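Local coordinates for protein UL37 (Suid herpesvirus 1, PDB 4K70) that is an inner tegument protein, probably involved in controlling viral trafficking, of which this chain is the N-terminal half, at residues S143-V154 with W190-M201; L213-E221 with V341-H349. One frame throughout, in Å; residues are numbered along the deposited sequence. Where two conformers were deposited one is given.

Contact 1 of 2, residues S143-V154 with W190-M201. With NA (sodium ion), chain T.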
loop_
_atom_site.group_PDB
_atom_site.type_symbol
_atom_site.label_atom_id
_atom_site.label_comp_id
_atom_site.label_asym_id
_atom_site.label_seq_id
_atom_site.Cartn_x
_atom_site.Cartn_y
_atom_site.Cartn_z
ATOM N N SER A 143 -13.910 8.996 -1.732
ATOM C CA SER A 143 -13.890 10.021 -0.702
ATOM C C SER A 143 -14.348 9.483 0.638
ATOM O O SER A 143 -15.059 8.484 0.707
ATOM C CB SER A 143 -14.813 11.170 -1.104
ATOM O OG SER A 143 -16.135 10.695 -1.305
ATOM N N ALA A 144 -13.956 10.172 1.700
ATOM C CA ALA A 144 -14.439 9.833 3.028
ATOM C C ALA A 144 -15.973 9.896 3.038
ATOM O O ALA A 144 -16.630 9.051 3.644
ATOM C CB ALA A 144 -13.845 10.778 4.051
ATOM N N ASP A 145 -16.530 10.887 2.333
ATOM C CA ASP A 145 -17.980 11.046 2.227
ATOM C C ASP A 145 -18.617 9.780 1.644
ATOM O O ASP A 145 -19.643 9.316 2.132
ATOM C CB ASP A 145 -18.347 12.255 1.346
ATOM C CG ASP A 145 -18.028 13.596 2.002
ATOM O OD1 ASP A 145 -17.865 13.645 3.231
ATOM O OD2 ASP A 145 -17.954 14.619 1.281
ATOM N N ASP A 146 -18.005 9.232 0.599
ATOM C CA ASP A 146 -18.499 8.007 -0.029
ATOM C C ASP A 146 -18.488 6.814 0.930
ATOM O O ASP A 146 -19.448 6.047 0.991
ATOM C CB ASP A 146 -17.655 7.649 -1.257
ATOM C CG ASP A 146 -18.011 8.473 -2.489
ATOM O OD1 ASP A 146 -19.176 8.930 -2.613
ATOM O OD2 ASP A 146 -17.112 8.647 -3.343
ATOM N N VAL A 147 -17.391 6.649 1.665
ATOM C CA VAL A 147 -17.261 5.506 2.575
ATOM C C VAL A 147 -18.239 5.577 3.735
ATOM O O VAL A 147 -18.788 4.567 4.164
ATOM C CB VAL A 147 -15.848 5.384 3.145
ATOM C CG1 VAL A 147 -15.817 4.305 4.229
ATOM C CG2 VAL A 147 -14.861 5.062 2.042
ATOM N N LEU A 148 -18.447 6.783 4.244
ATOM C CA LEU A 148 -19.389 7.000 5.337
ATOM C C LEU A 148 -20.805 6.588 4.930
ATOM O O LEU A 148 -21.561 6.036 5.736
ATOM C CB LEU A 148 -19.360 8.467 5.749
ATOM C CG LEU A 148 -20.250 8.907 6.908
ATOM C CD1 LEU A 148 -19.680 8.446 8.232
ATOM C CD2 LEU A 148 -20.376 10.411 6.882
ATOM N N ALA A 149 -21.149 6.849 3.668
ATOM C CA ALA A 149 -22.465 6.510 3.140
ATOM C C ALA A 149 -22.605 5.005 2.890
ATOM O O ALA A 149 -23.655 4.419 3.163
ATOM C CB ALA A 149 -22.742 7.298 1.869
ATOM N N ALA A 150 -21.544 4.389 2.377
ATOM C CA ALA A 150 -21.510 2.942 2.167
ATOM C C ALA A 150 -20.216 2.380 2.744
ATOM O O ALA A 150 -19.225 2.225 2.025
ATOM C CB ALA A 150 -21.623 2.618 0.686
ATOM N N PRO A 151 -20.219 2.080 4.054
ATOM C CA PRO A 151 -19.011 1.688 4.797
ATOM C C PRO A 151 -18.575 0.252 4.533
ATOM O O PRO A 151 -18.538 -0.570 5.465
ATOM C CB PRO A 151 -19.429 1.856 6.267
ATOM C CG PRO A 151 -20.902 1.639 6.262
ATOM C CD PRO A 151 -21.399 2.188 4.931
ATOM N N ARG A 152 -18.230 -0.036 3.281
ATOM C CA ARG A 152 -17.785 -1.365 2.895
ATOM C C ARG A 152 -16.391 -1.673 3.442
ATOM O O ARG A 152 -15.455 -0.885 3.281
ATOM C CB ARG A 152 -17.817 -1.542 1.367
ATOM C CG ARG A 152 -17.662 -3.023 0.951
ATOM C CD ARG A 152 -17.987 -3.296 -0.522
ATOM N NE ARG A 152 -17.234 -2.444 -1.438
ATOM C CZ ARG A 152 -17.724 -1.340 -1.998
ATOM N NH1 ARG A 152 -18.974 -0.964 -1.739
ATOM N NH2 ARG A 152 -16.971 -0.616 -2.825
ATOM N N VAL A 153 -16.269 -2.825 4.096
ATOM C CA VAL A 153 -14.997 -3.282 4.633
ATOM C C VAL A 153 -14.324 -4.215 3.630
ATOM O O VAL A 153 -14.835 -5.295 3.332
ATOM C CB VAL A 153 -15.187 -4.010 5.972
ATOM C CG1 VAL A 153 -13.865 -4.602 6.446
ATOM C CG2 VAL A 153 -15.765 -3.055 7.013
ATOM N N VAL A 154 -13.185 -3.783 3.101
ATOM C CA VAL A 154 -12.469 -4.550 2.089
ATOM C C VAL A 154 -11.122 -5.046 2.618
ATOM O O VAL A 154 -10.356 -4.275 3.198
ATOM C CB VAL A 154 -12.197 -3.690 0.845
ATOM C CG1 VAL A 154 -11.535 -4.524 -0.225
ATOM C CG2 VAL A 154 -13.491 -3.063 0.330
ATOM N N TRP A 190 -6.500 3.499 3.046
ATOM C CA TRP A 190 -6.855 4.452 4.089
ATOM C C TRP A 190 -8.310 4.291 4.528
ATOM O O TRP A 190 -8.664 4.614 5.659
ATOM C CB TRP A 190 -6.617 5.882 3.591
ATOM C CG TRP A 190 -7.492 6.192 2.442
ATOM C CD1 TRP A 190 -7.220 5.968 1.130
ATOM C CD2 TRP A 190 -8.818 6.728 2.497
ATOM N NE1 TRP A 190 -8.290 6.349 0.356
ATOM C CE2 TRP A 190 -9.286 6.816 1.174
ATOM C CE3 TRP A 190 -9.653 7.148 3.540
ATOM C CZ2 TRP A 190 -10.555 7.308 0.857
ATOM C CZ3 TRP A 190 -10.914 7.636 3.224
ATOM C CH2 TRP A 190 -11.351 7.710 1.895
ATOM N N ALA A 191 -9.144 3.759 3.639
ATOM C CA ALA A 191 -10.585 3.712 3.873
ATOM C C ALA A 191 -11.017 2.631 4.865
ATOM O O ALA A 191 -12.109 2.711 5.442
ATOM C CB ALA A 191 -11.321 3.540 2.554
ATOM N N LEU A 192 -10.180 1.611 5.052
ATOM C CA LEU A 192 -10.555 0.480 5.908
ATOM C C LEU A 192 -10.872 0.899 7.364
ATOM O O LEU A 192 -11.944 0.587 7.880
ATOM C CB LEU A 192 -9.494 -0.623 5.846
ATOM C CG LEU A 192 -9.665 -1.796 6.825
ATOM C CD1 LEU A 192 -10.985 -2.513 6.588
ATOM C CD2 LEU A 192 -8.480 -2.751 6.724
ATOM N N PRO A 193 -9.950 1.620 8.021
ATOM C CA PRO A 193 -10.187 2.091 9.397
ATOM C C PRO A 193 -11.412 3.001 9.510
ATOM O O PRO A 193 -12.087 3.015 10.540
ATOM C CB PRO A 193 -8.938 2.919 9.709
ATOM C CG PRO A 193 -7.895 2.413 8.795
ATOM C CD PRO A 193 -8.583 1.903 7.561
ATOM N N LEU A 194 -11.676 3.780 8.464
ATOM C CA LEU A 194 -12.860 4.627 8.431
ATOM C C LEU A 194 -14.123 3.772 8.372
ATOM O O LEU A 194 -15.049 3.984 9.151
ATOM C CB LEU A 194 -12.808 5.611 7.240
ATOM C CG LEU A 194 -14.117 6.336 6.934
ATOM C CD1 LEU A 194 -14.595 7.116 8.143
ATOM C CD2 LEU A 194 -13.977 7.267 5.713
ATOM N N ALA A 195 -14.165 2.824 7.434
ATOM C CA ALA A 195 -15.293 1.893 7.320
ATOM C C ALA A 195 -15.526 1.114 8.623
ATOM O O ALA A 195 -16.667 0.933 9.068
ATOM C CB ALA A 195 -15.066 0.916 6.166
ATOM N N LEU A 196 -14.444 0.636 9.221
ATOM C CA LEU A 196 -14.554 -0.080 10.498
ATOM C C LEU A 196 -15.124 0.801 11.611
ATOM O O LEU A 196 -15.955 0.343 12.394
ATOM C CB LEU A 196 -13.208 -0.677 10.905
ATOM C CG LEU A 196 -12.753 -1.847 10.021
ATOM C CD1 LEU A 196 -11.296 -2.221 10.257
ATOM C CD2 LEU A 196 -13.664 -3.049 10.208
ATOM N N ALA A 197 -14.694 2.063 11.685
ATOM C CA ALA A 197 -15.217 2.943 12.725
ATOM C C ALA A 197 -16.692 3.273 12.493
ATOM O O ALA A 197 -17.486 3.358 13.436
ATOM C CB ALA A 197 -14.378 4.226 12.839
ATOM N N VAL A 198 -17.054 3.480 11.229
ATOM C CA VAL A 198 -18.446 3.724 10.872
ATOM C C VAL A 198 -19.337 2.574 11.314
ATOM O O VAL A 198 -20.421 2.795 11.848
ATOM C CB VAL A 198 -18.621 3.982 9.354
ATOM C CG1 VAL A 198 -20.095 4.180 9.009
ATOM C CG2 VAL A 198 -17.817 5.197 8.934
ATOM N N ARG A 199 -18.885 1.341 11.108
ATOM C CA ARG A 199 -19.677 0.206 11.550
ATOM C C ARG A 199 -19.980 0.236 13.044
ATOM O O ARG A 199 -21.085 -0.122 13.456
ATOM C CB ARG A 199 -19.028 -1.111 11.138
ATOM C CG ARG A 199 -19.157 -1.325 9.651
ATOM C CD ARG A 199 -19.026 -2.772 9.236
ATOM N NE ARG A 199 -19.357 -2.899 7.818
ATOM C CZ ARG A 199 -19.167 -3.999 7.096
ATOM N NH1 ARG A 199 -18.641 -5.080 7.660
ATOM N NH2 ARG A 199 -19.501 -4.014 5.809
ATOM N N GLN A 200 -19.016 0.679 13.852
ATOM C CA GLN A 200 -19.225 0.789 15.300
ATOM C C GLN A 200 -20.160 1.944 15.641
ATOM O O GLN A 200 -21.021 1.821 16.506
ATOM C CB GLN A 200 -17.892 0.982 16.031
ATOM C CG GLN A 200 -16.929 -0.194 15.894
ATOM C CD GLN A 200 -17.505 -1.477 16.454
ATOM O OE1 GLN A 200 -18.474 -2.020 15.928
ATOM N NE2 GLN A 200 -16.912 -1.966 17.535
ATOM N N MET A 201 -19.976 3.078 14.973
ATOM C CA MET A 201 -20.860 4.216 15.182
ATOM C C MET A 201 -22.320 3.853 14.893
ATOM O O MET A 201 -23.236 4.362 15.533
ATOM C CB MET A 201 -20.435 5.391 14.310
ATOM C CG MET A 201 -21.336 6.608 14.432
ATOM S SD MET A 201 -20.773 8.002 13.422
ATOM C CE MET A 201 -21.063 7.399 11.753
HETATM NA NA NA T . -17.479 -1.887 19.693
HETATM O O HOH W 1 -17.314 -4.031 20.910
#
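Val153 lays its CG2 methyl over one face of the Arg199 guanidinium, 3.5 Å from CZ and close to the middle of the group. The Arg199 chain, extended from CG to NE, reaches out from the helix, slanting toward its N-terminal end, and its NE lies 3.4 Å from Pro151 O. The second flat group, the Trp190 indole, meets 143-154 at its edge: CH2 is 3.6 Å from Ala144 N, with Ser143 C near the ring plane. One indole face is covered by the methyl of the next residue in the chain, Ala191, because CG of Trp190 sits between the backbone N and the carbonyl carbon (chi1 63°).

Between these two ends the contact is apolar. Val147 points at helix 191-201 and rests on Ala191, Leu194 and Ala195, its CB 3.7 Å from Leu194 CD2 and its CG2 turned to the Ala191 methyl. Further along, the Leu148 side chain crosses that of Val198 at about a right angle, CD1 against CG2, and its CD1 also touches Met201 CE, while Pro151 CB rests 3.7 Å from Val198 CG1. Pro151 is the centre of an inverse gamma turn just beyond helix 144-149. The small Ala195 lets the chain come close here, its CB 3.4 Å from Arg152 O. The other Val153 methyl, CG1, packs 3.6 Å from Leu192 CD1.

At the start of helix 144-149, Ser143 OG caps the helix by accepting from Asp146 N. Val153 and Arg199 also belong to a sodium site, and a different sodium ion lies beside the Gln200 amide. The helices 144-149 and 191-201 cross at -38° with their axes 9.3 Å apart; helix 229-240 packs on Leu148 and Met201, helix 208-223 on Ala144 and Ala197, and helix 333-342 on Val153, Leu192 and Leu196.

Contact 2 of 2, residues L213-E221 with V341-H349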
loop_
_atom_site.group_PDB
_atom_site.type_symbol
_atom_site.label_atom_id
_atom_site.label_comp_id
_atom_site.label_asym_id
_atom_site.label_seq_id
_atom_site.Cartn_x
_atom_site.Cartn_y
_atom_site.Cartn_z
ATOM N N LEU A 213 -18.440 8.433 20.836
ATOM C CA LEU A 213 -16.984 8.582 20.865
ATOM C C LEU A 213 -16.383 8.124 19.533
ATOM O O LEU A 213 -15.499 8.777 18.992
ATOM C CB LEU A 213 -16.375 7.818 22.053
ATOM C CG LEU A 213 -16.681 8.433 23.424
ATOM C CD1 LEU A 213 -16.265 7.531 24.631
ATOM C CD2 LEU A 213 -16.035 9.820 23.519
ATOM N N PHE A 214 -16.891 7.013 18.998
ATOM C CA PHE A 214 -16.478 6.551 17.683
ATOM C C PHE A 214 -16.698 7.621 16.610
ATOM O O PHE A 214 -15.836 7.832 15.767
ATOM C CB PHE A 214 -17.181 5.242 17.293
ATOM C CG PHE A 214 -16.430 4.008 17.709
ATOM C CD1 PHE A 214 -15.249 3.653 17.071
ATOM C CD2 PHE A 214 -16.899 3.209 18.744
ATOM C CE1 PHE A 214 -14.544 2.520 17.461
ATOM C CE2 PHE A 214 -16.210 2.066 19.130
ATOM C CZ PHE A 214 -15.027 1.725 18.488
ATOM N N ALA A 215 -17.844 8.293 16.654
ATOM C CA ALA A 215 -18.134 9.379 15.710
ATOM C C ALA A 215 -17.064 10.456 15.781
ATOM O O ALA A 215 -16.633 10.978 14.749
ATOM C CB ALA A 215 -19.506 9.985 15.978
ATOM N N LEU A 216 -16.631 10.779 16.997
ATOM C CA LEU A 216 -15.575 11.765 17.178
ATOM C C LEU A 216 -14.259 11.295 16.593
ATOM O O LEU A 216 -13.550 12.080 15.964
ATOM C CB LEU A 216 -15.402 12.140 18.648
ATOM C CG LEU A 216 -16.604 12.869 19.249
ATOM C CD1 LEU A 216 -16.307 13.332 20.687
ATOM C CD2 LEU A 216 -16.986 14.040 18.357
ATOM N N THR A 217 -13.916 10.024 16.785
ATOM C CA THR A 217 -12.693 9.515 16.155
ATOM C C THR A 217 -12.760 9.663 14.626
ATOM O O THR A 217 -11.756 9.960 13.972
ATOM C CB THR A 217 -12.364 8.046 16.534
ATOM O OG1 THR A 217 -13.294 7.151 15.899
ATOM C CG2 THR A 217 -12.373 7.840 18.063
ATOM N N ILE A 218 -13.948 9.468 14.065
ATOM C CA ILE A 218 -14.121 9.562 12.617
ATOM C C ILE A 218 -13.987 11.022 12.167
ATOM O O ILE A 218 -13.309 11.328 11.181
ATOM C CB ILE A 218 -15.480 9.002 12.173
ATOM C CG1 ILE A 218 -15.525 7.487 12.398
ATOM C CG2 ILE A 218 -15.738 9.319 10.690
ATOM C CD1 ILE A 218 -16.934 6.903 12.379
ATOM N N ALA A 219 -14.632 11.921 12.896
ATOM C CA ALA A 219 -14.548 13.341 12.570
ATOM C C ALA A 219 -13.089 13.779 12.588
ATOM O O ALA A 219 -12.629 14.470 11.677
ATOM C CB ALA A 219 -15.382 14.167 13.539
ATOM N N ASP A 220 -12.352 13.324 13.603
ATOM C CA ASP A 220 -10.960 13.747 13.808
ATOM C C ASP A 220 -9.928 13.113 12.860
ATOM O O ASP A 220 -8.982 13.771 12.449
ATOM C CB ASP A 220 -10.535 13.522 15.269
ATOM C CG ASP A 220 -11.237 14.467 16.224
ATOM O OD1 ASP A 220 -11.922 15.392 15.730
ATOM O OD2 ASP A 220 -11.103 14.299 17.454
ATOM N N GLU A 221 -10.099 11.838 12.529
ATOM C CA GLU A 221 -9.145 11.118 11.689
ATOM C C GLU A 221 -9.416 11.353 10.210
ATOM O O GLU A 221 -8.501 11.372 9.394
ATOM C CB GLU A 221 -9.217 9.607 11.961
ATOM C CG GLU A 221 -9.012 9.185 13.422
ATOM C CD GLU A 221 -7.569 8.850 13.754
ATOM O OE1 GLU A 221 -6.672 9.238 12.971
ATOM O OE2 GLU A 221 -7.334 8.198 14.798
ATOM N N VAL A 341 -9.524 -1.379 15.613
ATOM C CA VAL A 341 -10.512 -0.317 15.492
ATOM C C VAL A 341 -11.809 -0.638 16.238
ATOM O O VAL A 341 -12.397 0.231 16.874
ATOM C CB VAL A 341 -10.824 -0.030 13.999
ATOM C CG1 VAL A 341 -11.937 0.994 13.886
ATOM C CG2 VAL A 341 -9.548 0.422 13.268
ATOM N N THR A 342 -12.251 -1.892 16.133
ATOM C CA THR A 342 -13.435 -2.370 16.845
ATOM C C THR A 342 -13.314 -2.150 18.355
ATOM O O THR A 342 -14.307 -1.845 19.024
ATOM C CB THR A 342 -13.702 -3.881 16.547
ATOM O OG1 THR A 342 -13.910 -4.055 15.145
ATOM C CG2 THR A 342 -14.931 -4.368 17.265
ATOM N N ALA A 343 -12.096 -2.278 18.881
ATOM C CA ALA A 343 -11.859 -2.114 20.318
ATOM C C ALA A 343 -11.577 -0.660 20.690
ATOM O O ALA A 343 -11.341 -0.349 21.861
ATOM C CB ALA A 343 -10.721 -3.006 20.783
ATOM N N GLY A 344 -11.596 0.224 19.698
ATOM C CA GLY A 344 -11.366 1.637 19.956
ATOM C C GLY A 344 -9.909 2.058 19.871
ATOM O O GLY A 344 -9.571 3.194 20.186
ATOM N N PHE A 345 -9.045 1.150 19.430
ATOM C CA PHE A 345 -7.646 1.480 19.194
ATOM C C PHE A 345 -7.456 2.048 17.786
ATOM O O PHE A 345 -6.834 1.440 16.924
ATOM C CB PHE A 345 -6.761 0.263 19.413
ATOM C CG PHE A 345 -6.492 -0.036 20.879
ATOM C CD1 PHE A 345 -7.422 -0.722 21.644
ATOM C CD2 PHE A 345 -5.317 0.395 21.487
ATOM C CE1 PHE A 345 -7.174 -1.004 22.998
ATOM C CE2 PHE A 345 -5.062 0.129 22.829
ATOM C CZ PHE A 345 -5.992 -0.574 23.588
ATOM N N THR A 346 -8.022 3.223 17.568
ATOM C CA THR A 346 -7.825 3.969 16.337
ATOM C C THR A 346 -6.384 4.481 16.306
ATOM O O THR A 346 -5.645 4.323 17.282
ATOM C CB THR A 346 -8.764 5.156 16.301
ATOM O OG1 THR A 346 -8.503 5.963 17.450
ATOM C CG2 THR A 346 -10.203 4.689 16.363
ATOM N N ARG A 347 -5.982 5.084 15.192
ATOM C CA ARG A 347 -4.616 5.585 15.034
ATOM C C ARG A 347 -4.219 6.517 16.167
ATOM O O ARG A 347 -3.159 6.366 16.766
ATOM C CB ARG A 347 -4.443 6.336 13.705
ATOM C CG ARG A 347 -3.006 6.791 13.473
ATOM C CD ARG A 347 -2.899 8.008 12.551
ATOM N NE ARG A 347 -3.545 9.207 13.086
ATOM C CZ ARG A 347 -2.998 10.030 13.982
ATOM N NH1 ARG A 347 -1.789 9.784 14.477
ATOM N NH2 ARG A 347 -3.671 11.096 14.392
ATOM N N ARG A 348 -5.074 7.492 16.440
ATOM C CA ARG A 348 -4.783 8.486 17.469
ATOM C C ARG A 348 -4.783 7.872 18.872
ATOM O O ARG A 348 -3.975 8.243 19.716
ATOM C CB ARG A 348 -5.780 9.645 17.374
ATOM C CG ARG A 348 -5.683 10.660 18.478
ATOM C CD ARG A 348 -4.327 11.334 18.497
ATOM N NE ARG A 348 -4.352 12.545 19.317
ATOM C CZ ARG A 348 -3.266 13.138 19.803
ATOM N NH1 ARG A 348 -2.065 12.630 19.553
ATOM N NH2 ARG A 348 -3.380 14.234 20.546
ATOM N N HIS A 349 -5.676 6.926 19.125
ATOM C CA HIS A 349 -5.747 6.314 20.467
ATOM C C HIS A 349 -4.548 5.438 20.771
ATOM O O HIS A 349 -4.100 5.348 21.928
ATOM C CB HIS A 349 -7.054 5.539 20.661
ATOM C CG HIS A 349 -8.256 6.424 20.730
ATOM N ND1 HIS A 349 -9.526 5.939 20.930
ATOM C CD2 HIS A 349 -8.375 7.770 20.624
ATOM C CE1 HIS A 349 -10.381 6.952 20.961
ATOM N NE2 HIS A 349 -9.707 8.069 20.768
HETATM O O HOH W 2 -9.149 8.325 16.910
#
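Glu221 carries the polar part of the contact, each carboxylate oxygen using its syn lone pair for a different donor. In the modelled conformers OE1 forms a salt bridge with Arg347 NE at 3.1 Å, the two flat groups standing nearly perpendicular (84°); both residues have alternates, which leave it less certain. OE2 accepts from Arg348 N at 2.9 Å. A bend at chi2 (-93°) carries the Glu221 carboxylate to the start of helix 347-358, where the helix dipole would probably favour its negative charge. Water 2 donates to Glu221 OE2. Thr346 OG1, the N-cap oxygen, accepts a weak bond from His349 N, and the imidazole is held by ND1 donating to Gly344 O at 2.8 Å.

Van der Waals contacts fill the middle: Thr217 CG2 lies 3.6 Å from His349 CE1, and Thr217 CB meets Thr346 CG2. Toward the N-terminus of helix 208-223, the Phe214 ring turns its edge to a carbonyl, CE1 being 3.2 Å from Val341 O.

The arrangement is that of two successive helices joined by a short turn and packed against helix 208-223: Gly344 closes helix 333-342 in a Schellman motif, Phe345 centres an inverse gamma turn, and Thr346 caps the next helix.

Overall arrangement
Contact 1 and contact 2 follow each other along the chain, their centres about 12 Å apart, and are joined directly because helix 191-201 of contact 1 packs on helix 208-223 of contact 2, with Ala197 and Leu194 against Ile218 and Met201 against Ala215. Contact 1, only partly buried, is larger and mainly apolar, without a clear hydrogen bond between its segments. Contact 2 is buried over most of its touching residues yet more polar, a carboxylate meeting a helix start and an arginine at its more exposed end. Helix 333-342 is common to both, flanking contact 1 and ending within contact 2.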